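Side-chain contacts in tyrosine--tRNA ligase (PDB 2CYA), which probably activates tyrosine with ATP to form Tyr-AMP and then transfers it to the acceptor end of tRNA(Tyr): residues R113-A117 with E118-S122; A156-D159 with A160-I164; K263-P267 with A268-Q272. All blocks are in the same frame, centred on the assembly; numbering follows the deposited sequence.

Contact 1: residues R113-A117 with E118-S122; sequences RFVDA and EELAS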
ATOM      1  N   ARG A 113      -8.043   0.110 -25.217  1.00 36.73           N
ATOM      2  CA  ARG A 113      -6.743  -0.322 -24.733  1.00 35.65           C
ATOM      3  C   ARG A 113      -6.927  -1.175 -23.467  1.00 34.84           C
ATOM      4  O   ARG A 113      -7.349  -0.682 -22.418  1.00 33.82           O
ATOM      5  CB  ARG A 113      -5.859   0.890 -24.436  1.00 38.08           C
ATOM      6  CG  ARG A 113      -4.440   0.523 -24.016  1.00 42.17           C
ATOM      7  CD  ARG A 113      -3.631   1.754 -23.575  1.00 46.04           C
ATOM      8  NE  ARG A 113      -4.272   2.507 -22.489  1.00 48.12           N
ATOM      9  CZ  ARG A 113      -3.651   2.894 -21.375  1.00 50.10           C
ATOM     10  NH1 ARG A 113      -2.366   2.595 -21.184  1.00 50.58           N
ATOM     11  NH2 ARG A 113      -4.301   3.603 -20.459  1.00 48.24           N
ATOM     12  N   PHE A 114      -6.643  -2.467 -23.578  1.00 32.75           N
ATOM     13  CA  PHE A 114      -6.757  -3.368 -22.439  1.00 30.95           C
ATOM     14  C   PHE A 114      -5.440  -3.326 -21.682  1.00 31.08           C
ATOM     15  O   PHE A 114      -4.372  -3.454 -22.280  1.00 32.33           O
ATOM     16  CB  PHE A 114      -7.075  -4.796 -22.898  1.00 28.69           C
ATOM     17  CG  PHE A 114      -8.497  -4.974 -23.349  1.00 26.92           C
ATOM     18  CD1 PHE A 114      -8.866  -4.698 -24.662  1.00 27.64           C
ATOM     19  CD2 PHE A 114      -9.474  -5.389 -22.450  1.00 25.82           C
ATOM     20  CE1 PHE A 114     -10.194  -4.836 -25.077  1.00 27.97           C
ATOM     21  CE2 PHE A 114     -10.810  -5.531 -22.849  1.00 27.94           C
ATOM     22  CZ  PHE A 114     -11.166  -5.255 -24.165  1.00 29.70           C
ATOM     23  N   VAL A 115      -5.533  -3.124 -20.370  1.00 29.34           N
ATOM     24  CA  VAL A 115      -4.371  -3.004 -19.495  1.00 27.92           C
ATOM     25  C   VAL A 115      -4.494  -3.948 -18.316  1.00 26.75           C
ATOM     26  O   VAL A 115      -5.516  -3.948 -17.616  1.00 27.19           O
ATOM     27  CB  VAL A 115      -4.275  -1.565 -18.915  1.00 29.07           C
ATOM     28  CG1 VAL A 115      -2.938  -1.338 -18.229  1.00 30.76           C
ATOM     29  CG2 VAL A 115      -4.498  -0.560 -19.998  1.00 32.91           C
ATOM     30  N   ASP A 116      -3.467  -4.757 -18.103  1.00 28.21           N
ATOM     31  CA  ASP A 116      -3.426  -5.674 -16.956  1.00 28.95           C
ATOM     32  C   ASP A 116      -2.853  -4.852 -15.784  1.00 29.06           C
ATOM     33  O   ASP A 116      -1.879  -4.125 -15.956  1.00 29.53           O
ATOM     34  CB  ASP A 116      -2.491  -6.862 -17.257  1.00 31.68           C
ATOM     35  CG  ASP A 116      -2.480  -7.903 -16.142  1.00 34.09           C
ATOM     36  OD1 ASP A 116      -2.238  -7.539 -14.968  1.00 35.83           O
ATOM     37  OD2 ASP A 116      -2.720  -9.087 -16.437  1.00 33.73           O
ATOM     38  N   ALA A 117      -3.457  -4.940 -14.605  1.00 29.55           N
ATOM     39  CA  ALA A 117      -2.962  -4.185 -13.450  1.00 29.06           C
ATOM     40  C   ALA A 117      -1.448  -4.379 -13.236  1.00 30.14           C
ATOM     41  O   ALA A 117      -0.778  -3.525 -12.654  1.00 28.80           O
ATOM     42  CB  ALA A 117      -3.720  -4.609 -12.202  1.00 27.91           C
ATOM     43  N   GLU A 118      -0.915  -5.502 -13.710  1.00 30.91           N
ATOM     44  CA  GLU A 118       0.507  -5.791 -13.560  1.00 33.47           C
ATOM     45  C   GLU A 118       1.393  -4.709 -14.165  1.00 32.63           C
ATOM     46  O   GLU A 118       2.489  -4.452 -13.662  1.00 32.70           O
ATOM     47  CB  GLU A 118       0.858  -7.128 -14.215  1.00 38.26           C
ATOM     48  CG  GLU A 118       2.206  -7.662 -13.795  1.00 43.22           C
ATOM     49  CD  GLU A 118       2.097  -8.961 -13.023  1.00 49.26           C
ATOM     50  OE1 GLU A 118       1.225  -9.077 -12.121  1.00 51.56           O
ATOM     51  OE2 GLU A 118       2.895  -9.871 -13.320  1.00 53.12           O
ATOM     52  N   GLU A 119       0.933  -4.085 -15.243  1.00 30.35           N
ATOM     53  CA  GLU A 119       1.707  -3.035 -15.885  1.00 32.85           C
ATOM     54  C   GLU A 119       1.791  -1.831 -14.960  1.00 31.76           C
ATOM     55  O   GLU A 119       2.798  -1.141 -14.930  1.00 32.83           O
ATOM     56  CB  GLU A 119       1.081  -2.615 -17.222  1.00 34.59           C
ATOM     57  CG  GLU A 119       0.803  -3.775 -18.165  1.00 42.55           C
ATOM     58  CD  GLU A 119       0.160  -3.332 -19.481  1.00 46.06           C
ATOM     59  OE1 GLU A 119      -0.558  -4.164 -20.093  1.00 46.18           O
ATOM     60  OE2 GLU A 119       0.379  -2.163 -19.896  1.00 47.37           O
ATOM     61  N   LEU A 120       0.732  -1.568 -14.207  1.00 30.56           N
ATOM     62  CA  LEU A 120       0.771  -0.444 -13.286  1.00 30.24           C
ATOM     63  C   LEU A 120       1.630  -0.820 -12.071  1.00 30.78           C
ATOM     64  O   LEU A 120       2.427  -0.016 -11.592  1.00 32.61           O
ATOM     65  CB  LEU A 120      -0.650  -0.079 -12.835  1.00 31.38           C
ATOM     66  CG  LEU A 120      -1.432   0.934 -13.694  1.00 31.34           C
ATOM     67  CD1 LEU A 120      -1.449   0.511 -15.157  1.00 31.26           C
ATOM     68  CD2 LEU A 120      -2.840   1.048 -13.160  1.00 28.30           C
ATOM     69  N   ALA A 121       1.467  -2.051 -11.600  1.00 28.43           N
ATOM     70  CA  ALA A 121       2.186  -2.552 -10.440  1.00 29.32           C
ATOM     71  C   ALA A 121       3.703  -2.512 -10.591  1.00 29.80           C
ATOM     72  O   ALA A 121       4.417  -2.436  -9.589  1.00 28.41           O
ATOM     73  CB  ALA A 121       1.732  -3.996 -10.118  1.00 27.69           C
ATOM     74  N   SER A 122       4.171  -2.547 -11.839  1.00 29.24           N
ATOM     75  CA  SER A 122       5.592  -2.549 -12.179  1.00 30.86           C
ATOM     76  C   SER A 122       6.195  -1.172 -12.223  1.00 30.27           C
ATOM     77  O   SER A 122       7.382  -1.031 -12.485  1.00 31.51           O
ATOM     78  CB  SER A 122       5.823  -3.163 -13.567  1.00 30.86           C
ATOM     79  OG  SER A 122       5.324  -4.479 -13.651  1.00 37.22           O
TER
HETATM   80  O   HOH W   1      -1.581  -9.942 -13.824  1.00 51.53           O
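Asp116 and Glu118 lie side by side and point the same way, their carboxylate planes turned 62° from each other, where strand 113-116, at the edge of the Rossmann-type sheet, gives way to helix 117-121. Asp116 is the N-cap. With CG placed opposite its backbone N (chi1 -176°), the short side chain reaches forward to the helix start, and OD1 accepts from Glu118 N at 2.7 Å in an almost straight bond, met on the anti side of the carboxylate. OD1 is also bonded to Thr75 and to a water 2.7 Å away, which makes a weak second bond to Glu118 OE1; the stronger partner of that oxygen is Trp76. Behind the cap, Glu119 N comes from above the carbonyl plane to Asp116 O at 2.9 Å, and Ala121 N bonds to Ala117 O at 2.9 Å, closing the first full helical turn. Glu119 runs extended back along the strand end, crossing Val115 at a slant, with its CD 3.9 Å from Val115 CG1. The same methyl meets Leu120 CD1 at 3.9 Å, the two apolar chains at about a right angle; Leu120 in turn packs on Asp172, a predicted tyrosine-binding residue. With an alanine here in place of the aspartate, Glu118 N would probably lose its capping acceptor, and Thr75 and the water their shared oxygen. A carboxylate suits this place because its negative charge faces the N-terminal end of a helix, an interaction likely to be favourable, while the water bridges it, weakly on the far side, to Glu118, whose OE1 is 4.7 Å from Asp116 OD1.

Contact 2: residues A156-D159 with A160-I164; sequences AEVD and ASKLI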
ATOM      1  N   ALA A 156     -10.677  -5.668  14.144  1.00 76.69           N
ATOM      2  CA  ALA A 156     -10.204  -7.052  14.201  1.00 75.17           C
ATOM      3  C   ALA A 156     -10.686  -8.013  13.108  1.00 74.33           C
ATOM      4  O   ALA A 156     -10.210  -9.150  13.038  1.00 74.01           O
ATOM      5  CB  ALA A 156     -10.521  -7.637  15.572  1.00 75.15           C
ATOM      6  N   GLU A 157     -11.613  -7.573  12.257  1.00 73.29           N
ATOM      7  CA  GLU A 157     -12.139  -8.437  11.192  1.00 71.71           C
ATOM      8  C   GLU A 157     -11.783  -7.956   9.787  1.00 70.18           C
ATOM      9  O   GLU A 157     -11.830  -8.727   8.828  1.00 70.43           O
ATOM     10  CB  GLU A 157     -13.665  -8.551  11.298  1.00 72.71           C
ATOM     11  CG  GLU A 157     -14.160  -9.155  12.597  1.00 73.86           C
ATOM     12  CD  GLU A 157     -13.635 -10.559  12.817  1.00 75.11           C
ATOM     13  OE1 GLU A 157     -13.880 -11.431  11.952  1.00 74.15           O
ATOM     14  OE2 GLU A 157     -12.976 -10.788  13.858  1.00 76.07           O
ATOM     15  N   VAL A 158     -11.438  -6.677   9.676  1.00 67.88           N
ATOM     16  CA  VAL A 158     -11.082  -6.074   8.393  1.00 65.82           C
ATOM     17  C   VAL A 158      -9.573  -6.151   8.151  1.00 64.20           C
ATOM     18  O   VAL A 158      -8.822  -5.351   8.712  1.00 63.21           O
ATOM     19  CB  VAL A 158     -11.487  -4.582   8.357  1.00 66.01           C
ATOM     20  CG1 VAL A 158     -11.338  -4.036   6.950  1.00 65.69           C
ATOM     21  CG2 VAL A 158     -12.910  -4.414   8.862  1.00 66.72           C
ATOM     22  N   ASP A 159      -9.124  -7.090   7.321  1.00 62.27           N
ATOM     23  CA  ASP A 159      -7.690  -7.187   7.064  1.00 60.85           C
ATOM     24  C   ASP A 159      -7.216  -5.947   6.305  1.00 57.36           C
ATOM     25  O   ASP A 159      -7.950  -5.391   5.486  1.00 55.96           O
ATOM     26  CB  ASP A 159      -7.344  -8.484   6.309  1.00 63.79           C
ATOM     27  CG  ASP A 159      -7.789  -8.476   4.867  1.00 66.97           C
ATOM     28  OD1 ASP A 159      -9.000  -8.328   4.599  1.00 69.48           O
ATOM     29  OD2 ASP A 159      -6.914  -8.635   3.993  1.00 68.47           O
ATOM     30  N   ALA A 160      -5.996  -5.506   6.618  1.00 52.34           N
ATOM     31  CA  ALA A 160      -5.388  -4.313   6.030  1.00 48.16           C
ATOM     32  C   ALA A 160      -5.426  -4.184   4.508  1.00 45.16           C
ATOM     33  O   ALA A 160      -5.504  -3.076   3.983  1.00 43.66           O
ATOM     34  CB  ALA A 160      -3.937  -4.180   6.522  1.00 47.59           C
ATOM     35  N   SER A 161      -5.362  -5.300   3.795  1.00 43.43           N
ATOM     36  CA  SER A 161      -5.391  -5.242   2.343  1.00 43.54           C
ATOM     37  C   SER A 161      -6.688  -4.595   1.837  1.00 43.25           C
ATOM     38  O   SER A 161      -6.739  -4.090   0.715  1.00 43.66           O
ATOM     39  CB  SER A 161      -5.224  -6.647   1.764  1.00 44.46           C
ATOM     40  OG  SER A 161      -6.340  -7.454   2.077  1.00 45.18           O
ATOM     41  N   LYS A 162      -7.722  -4.582   2.676  1.00 41.98           N
ATOM     42  CA  LYS A 162      -9.007  -3.994   2.304  1.00 41.18           C
ATOM     43  C   LYS A 162      -8.937  -2.481   2.259  1.00 40.02           C
ATOM     44  O   LYS A 162      -9.746  -1.840   1.592  1.00 38.30           O
ATOM     45  CB  LYS A 162     -10.117  -4.406   3.281  1.00 42.50           C
ATOM     46  CG  LYS A 162     -10.332  -5.902   3.415  1.00 43.68           C
ATOM     47  CD  LYS A 162     -10.837  -6.520   2.129  1.00 49.10           C
ATOM     48  CE  LYS A 162     -11.190  -7.988   2.329  1.00 49.63           C
ATOM     49  NZ  LYS A 162     -11.870  -8.541   1.131  1.00 52.43           N
ATOM     50  N   LEU A 163      -7.991  -1.901   2.991  1.00 39.05           N
ATOM     51  CA  LEU A 163      -7.831  -0.454   2.985  1.00 37.32           C
ATOM     52  C   LEU A 163      -6.966  -0.054   1.797  1.00 35.12           C
ATOM     53  O   LEU A 163      -7.098   1.041   1.261  1.00 36.08           O
ATOM     54  CB  LEU A 163      -7.179   0.040   4.280  1.00 41.89           C
ATOM     55  CG  LEU A 163      -8.135   0.486   5.397  1.00 44.79           C
ATOM     56  CD1 LEU A 163      -9.014  -0.682   5.849  1.00 45.02           C
ATOM     57  CD2 LEU A 163      -7.317   1.029   6.557  1.00 47.34           C
ATOM     58  N   ILE A 164      -6.080  -0.944   1.381  1.00 32.22           N
ATOM     59  CA  ILE A 164      -5.219  -0.652   0.242  1.00 31.74           C
ATOM     60  C   ILE A 164      -6.006  -0.674  -1.078  1.00 30.42           C
ATOM     61  O   ILE A 164      -5.719   0.104  -1.986  1.00 29.76           O
ATOM     62  CB  ILE A 164      -4.049  -1.664   0.178  1.00 31.46           C
ATOM     63  CG1 ILE A 164      -3.101  -1.422   1.357  1.00 34.82           C
ATOM     64  CG2 ILE A 164      -3.261  -1.501  -1.096  1.00 31.74           C
ATOM     65  CD1 ILE A 164      -1.870  -2.332   1.342  1.00 37.04           C
TER
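Lys162 N donates to Asp159 O at 2.9 Å, a fairly straight bond whose donor is tilted 34° from the carbonyl plane. It closes a turn of i to i+3 type leading into helix 161-175 of the class I catalytic domain, the helix that carries Tyr165, Gln169 and Asp172, predicted to bind tyrosine. Ala160 and Ser161, inside the turn, have helical backbone angles, and alanine's small side chain fits here against Ala134 of the second subunit. Asp159 holds CG between its backbone N and carbonyl carbon (chi1 72°), which folds the carboxylate back over the turn. OD2 then faces the hydroxyl of Ser161; that bond is modelled as very short, and its exact length is doubtful. OD1 turns instead to Lys162, whose chain bends at chi2 and passes obliquely across the carboxylate. The two charges stop short of a salt bridge; the ammonium group goes on to bond Asn81. Lysine suits the place by offering a flexible aliphatic stem to its neighbours and a polar end to a more distant partner. On the apolar side, Val158 CG1 rests 3.9 Å from Lys162 CB and 4.2 Å from Leu163 CD1, and Leu163 packs on Leu163 of the second subunit. Where the lysine stem passes the carboxylate most tightly, Lys162 CG lies 3.0 Å from Asp159 OD1.

Contact 3: residues K263-P267 with A268-Q272; sequences KAYCP and AKQVQ. With SO4 (sulfate ion), chain E.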
ATOM      1  N   LYS A 263     -37.729 -19.546 -13.281  1.00 45.24           N
ATOM      2  CA  LYS A 263     -37.739 -19.542 -11.820  1.00 47.50           C
ATOM      3  C   LYS A 263     -37.440 -18.174 -11.190  1.00 48.21           C
ATOM      4  O   LYS A 263     -37.482 -18.025  -9.969  1.00 48.72           O
ATOM      5  CB  LYS A 263     -36.700 -20.537 -11.301  1.00 48.62           C
ATOM      6  CG  LYS A 263     -36.970 -21.997 -11.644  1.00 52.49           C
ATOM      7  CD  LYS A 263     -35.854 -22.869 -11.085  1.00 55.86           C
ATOM      8  CE  LYS A 263     -36.203 -24.353 -11.157  1.00 59.08           C
ATOM      9  NZ  LYS A 263     -35.102 -25.214 -10.617  1.00 60.39           N
ATOM     10  N   ALA A 264     -37.132 -17.179 -12.015  1.00 48.22           N
ATOM     11  CA  ALA A 264     -36.772 -15.848 -11.517  1.00 48.29           C
ATOM     12  C   ALA A 264     -37.838 -15.050 -10.762  1.00 48.18           C
ATOM     13  O   ALA A 264     -39.020 -15.097 -11.085  1.00 46.84           O
ATOM     14  CB  ALA A 264     -36.237 -14.999 -12.672  1.00 47.15           C
ATOM     15  N   TYR A 265     -37.391 -14.296  -9.763  1.00 48.63           N
ATOM     16  CA  TYR A 265     -38.282 -13.441  -8.987  1.00 49.96           C
ATOM     17  C   TYR A 265     -38.856 -12.425  -9.968  1.00 49.95           C
ATOM     18  O   TYR A 265     -38.105 -11.746 -10.660  1.00 49.34           O
ATOM     19  CB  TYR A 265     -37.487 -12.726  -7.898  1.00 51.65           C
ATOM     20  CG  TYR A 265     -38.298 -11.802  -7.019  1.00 55.75           C
ATOM     21  CD1 TYR A 265     -39.366 -12.287  -6.254  1.00 57.79           C
ATOM     22  CD2 TYR A 265     -37.970 -10.450  -6.912  1.00 56.24           C
ATOM     23  CE1 TYR A 265     -40.077 -11.447  -5.400  1.00 59.04           C
ATOM     24  CE2 TYR A 265     -38.670  -9.605  -6.064  1.00 57.87           C
ATOM     25  CZ  TYR A 265     -39.720 -10.106  -5.310  1.00 59.33           C
ATOM     26  OH  TYR A 265     -40.413  -9.264  -4.476  1.00 60.64           O
ATOM     27  N   CYS A 266     -40.182 -12.323 -10.032  1.00 50.44           N
ATOM     28  CA  CYS A 266     -40.828 -11.400 -10.960  1.00 51.09           C
ATOM     29  C   CYS A 266     -42.244 -11.016 -10.488  1.00 53.24           C
ATOM     30  O   CYS A 266     -43.246 -11.418 -11.085  1.00 51.77           O
ATOM     31  CB  CYS A 266     -40.876 -12.049 -12.350  1.00 48.27           C
ATOM     32  SG  CYS A 266     -41.490 -10.991 -13.670  1.00 45.19           S
ATOM     33  N   PRO A 267     -42.337 -10.212  -9.414  1.00 56.22           N
ATOM     34  CA  PRO A 267     -43.604  -9.753  -8.830  1.00 57.90           C
ATOM     35  C   PRO A 267     -44.520  -9.088  -9.845  1.00 58.86           C
ATOM     36  O   PRO A 267     -44.093  -8.207 -10.586  1.00 59.88           O
ATOM     37  CB  PRO A 267     -43.156  -8.764  -7.761  1.00 58.54           C
ATOM     38  CG  PRO A 267     -41.813  -9.258  -7.382  1.00 59.52           C
ATOM     39  CD  PRO A 267     -41.201  -9.587  -8.717  1.00 57.13           C
ATOM     40  N   ALA A 268     -45.780  -9.499  -9.867  1.00 59.86           N
ATOM     41  CA  ALA A 268     -46.745  -8.927 -10.798  1.00 60.97           C
ATOM     42  C   ALA A 268     -46.830  -7.414 -10.628  1.00 61.28           C
ATOM     43  O   ALA A 268     -46.770  -6.908  -9.510  1.00 61.60           O
ATOM     44  CB  ALA A 268     -48.113  -9.554 -10.574  1.00 61.31           C
ATOM     45  N   LYS A 269     -46.962  -6.700 -11.741  1.00 62.18           N
ATOM     46  CA  LYS A 269     -47.072  -5.240 -11.735  1.00 63.66           C
ATOM     47  C   LYS A 269     -45.938  -4.494 -11.017  1.00 63.94           C
ATOM     48  O   LYS A 269     -45.899  -3.263 -11.031  1.00 64.88           O
ATOM     49  CB  LYS A 269     -48.413  -4.820 -11.114  1.00 64.49           C
ATOM     50  CG  LYS A 269     -49.658  -5.346 -11.825  1.00 66.10           C
ATOM     51  CD  LYS A 269     -50.937  -4.818 -11.152  1.00 67.95           C
ATOM     52  CE  LYS A 269     -52.205  -5.334 -11.839  1.00 69.29           C
ATOM     53  NZ  LYS A 269     -53.472  -4.830 -11.203  1.00 69.76           N
ATOM     54  N   GLN A 270     -45.014  -5.225 -10.396  1.00 63.90           N
ATOM     55  CA  GLN A 270     -43.914  -4.588  -9.676  1.00 63.64           C
ATOM     56  C   GLN A 270     -42.704  -4.342 -10.573  1.00 64.54           C
ATOM     57  O   GLN A 270     -42.321  -5.207 -11.366  1.00 65.53           O
ATOM     58  CB  GLN A 270     -43.493  -5.447  -8.484  1.00 63.79           C
ATOM     59  CG  GLN A 270     -42.658  -4.698  -7.462  1.00 64.36           C
ATOM     60  CD  GLN A 270     -42.240  -5.564  -6.288  1.00 65.29           C
ATOM     61  OE1 GLN A 270     -43.040  -6.331  -5.751  1.00 65.87           O
ATOM     62  NE2 GLN A 270     -40.985  -5.435  -5.873  1.00 65.20           N
ATOM     63  N   VAL A 271     -42.102  -3.163 -10.438  1.00 63.73           N
ATOM     64  CA  VAL A 271     -40.935  -2.797 -11.232  1.00 63.49           C
ATOM     65  C   VAL A 271     -39.655  -2.788 -10.402  1.00 63.01           C
ATOM     66  O   VAL A 271     -38.615  -3.265 -10.851  1.00 63.36           O
ATOM     67  CB  VAL A 271     -41.119  -1.411 -11.883  1.00 63.96           C
ATOM     68  CG1 VAL A 271     -39.831  -0.978 -12.579  1.00 64.42           C
ATOM     69  CG2 VAL A 271     -42.255  -1.469 -12.889  1.00 63.86           C
ATOM     70  N   GLN A 272     -39.737  -2.264  -9.187  1.00 62.06           N
ATOM     71  CA  GLN A 272     -38.572  -2.197  -8.310  1.00 62.02           C
ATOM     72  C   GLN A 272     -38.110  -3.574  -7.839  1.00 59.92           C
ATOM     73  O   GLN A 272     -38.908  -4.380  -7.371  1.00 60.88           O
ATOM     74  CB  GLN A 272     -38.888  -1.316  -7.096  1.00 64.21           C
ATOM     75  CG  GLN A 272     -37.729  -1.170  -6.122  1.00 68.48           C
ATOM     76  CD  GLN A 272     -37.549   0.265  -5.640  1.00 70.63           C
ATOM     77  OE1 GLN A 272     -38.465   0.861  -5.062  1.00 72.04           O
ATOM     78  NE2 GLN A 272     -36.361   0.827  -5.878  1.00 70.38           N
TER
HETATM   79  S   SO4 E1004     -42.847  -0.510  -7.927  1.00101.44           S
HETATM   80  O1  SO4 E1004     -43.910   0.487  -7.477  1.00101.51           O
HETATM   81  O2  SO4 E1004     -42.465  -1.348  -6.705  1.00100.61           O
HETATM   82  O3  SO4 E1004     -43.469  -1.376  -8.856  1.00100.99           O
HETATM   83  O4  SO4 E1004     -41.696   0.279  -8.202  1.00101.22           O
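Pro267 and Gln270 meet by van der Waals packing, their side chains crossing at a slant. The pyrrolidine ring offers CB to the amide end of the glutamine, 3.2 Å from Gln270 OE1, and to its stem, 3.4 Å from Gln270 CB. With CG opposite its backbone N (chi1 -163°) and the rest of the chain extended, Gln270 is laid past the proline ring. On its other neighbour, Pro267 places CG 3.0 Å above the plane of the Tyr265 ring, offset toward the rim. Proline suits the place through its rigid ring, which packs against Tyr265 on one side and the Gln270 side chain on another. The Tyr265 ring and the Gln270 amide stand nearly perpendicular, 82° apart, and only approach each other.

The backbone contact is a type II beta turn from Pro267 to Gln270, in the surface loop joining helix 254-262 to helix 275-284. Ala268 has the extended angles of its second position, and Lys269 the left-handed conformation (phi 55°) of its third. Gln270 N closes it on Pro267 O at 3.1 Å, although the place of that nitrogen is less sure; Pro267 O is also bonded to Tyr316.

The polar side-chain bond runs from Gln270 NE2 to Gln272 O at 2.8 Å, nearly in line with the carbonyl; this bond holds the amide's NH2 end toward Gln272 and so limits its rotation.

A sulfate, probably from the crystallisation liquor, is held by backbone N-H groups: Val271 N donates to sulfate O3 at 2.8 Å. Gln272 N makes a weak bond to sulfate O4, while Gln270 CG lies 3.4 Å from sulfate O2.

Following the chain from the N terminus, the three contacts come strictly in series: each is a local contact between adjoining segments, and none encloses or crosses another. Contact 1 turns the edge strand 113-116 into helix 117-121. Contact 2, whose nearest atoms are about 11 Å from those of contact 1, leads a loop into helix 161-175, and both contacts touch the second subunit. That helix joins them indirectly, since it begins in contact 2 and further along packs against Leu120 of contact 1. Contact 3 lies on the other side of the chain's centre from contact 1, with centres about 41 Å apart; it connects helices 254-262 and 275-284 and borders helices 309-317 and 323-346.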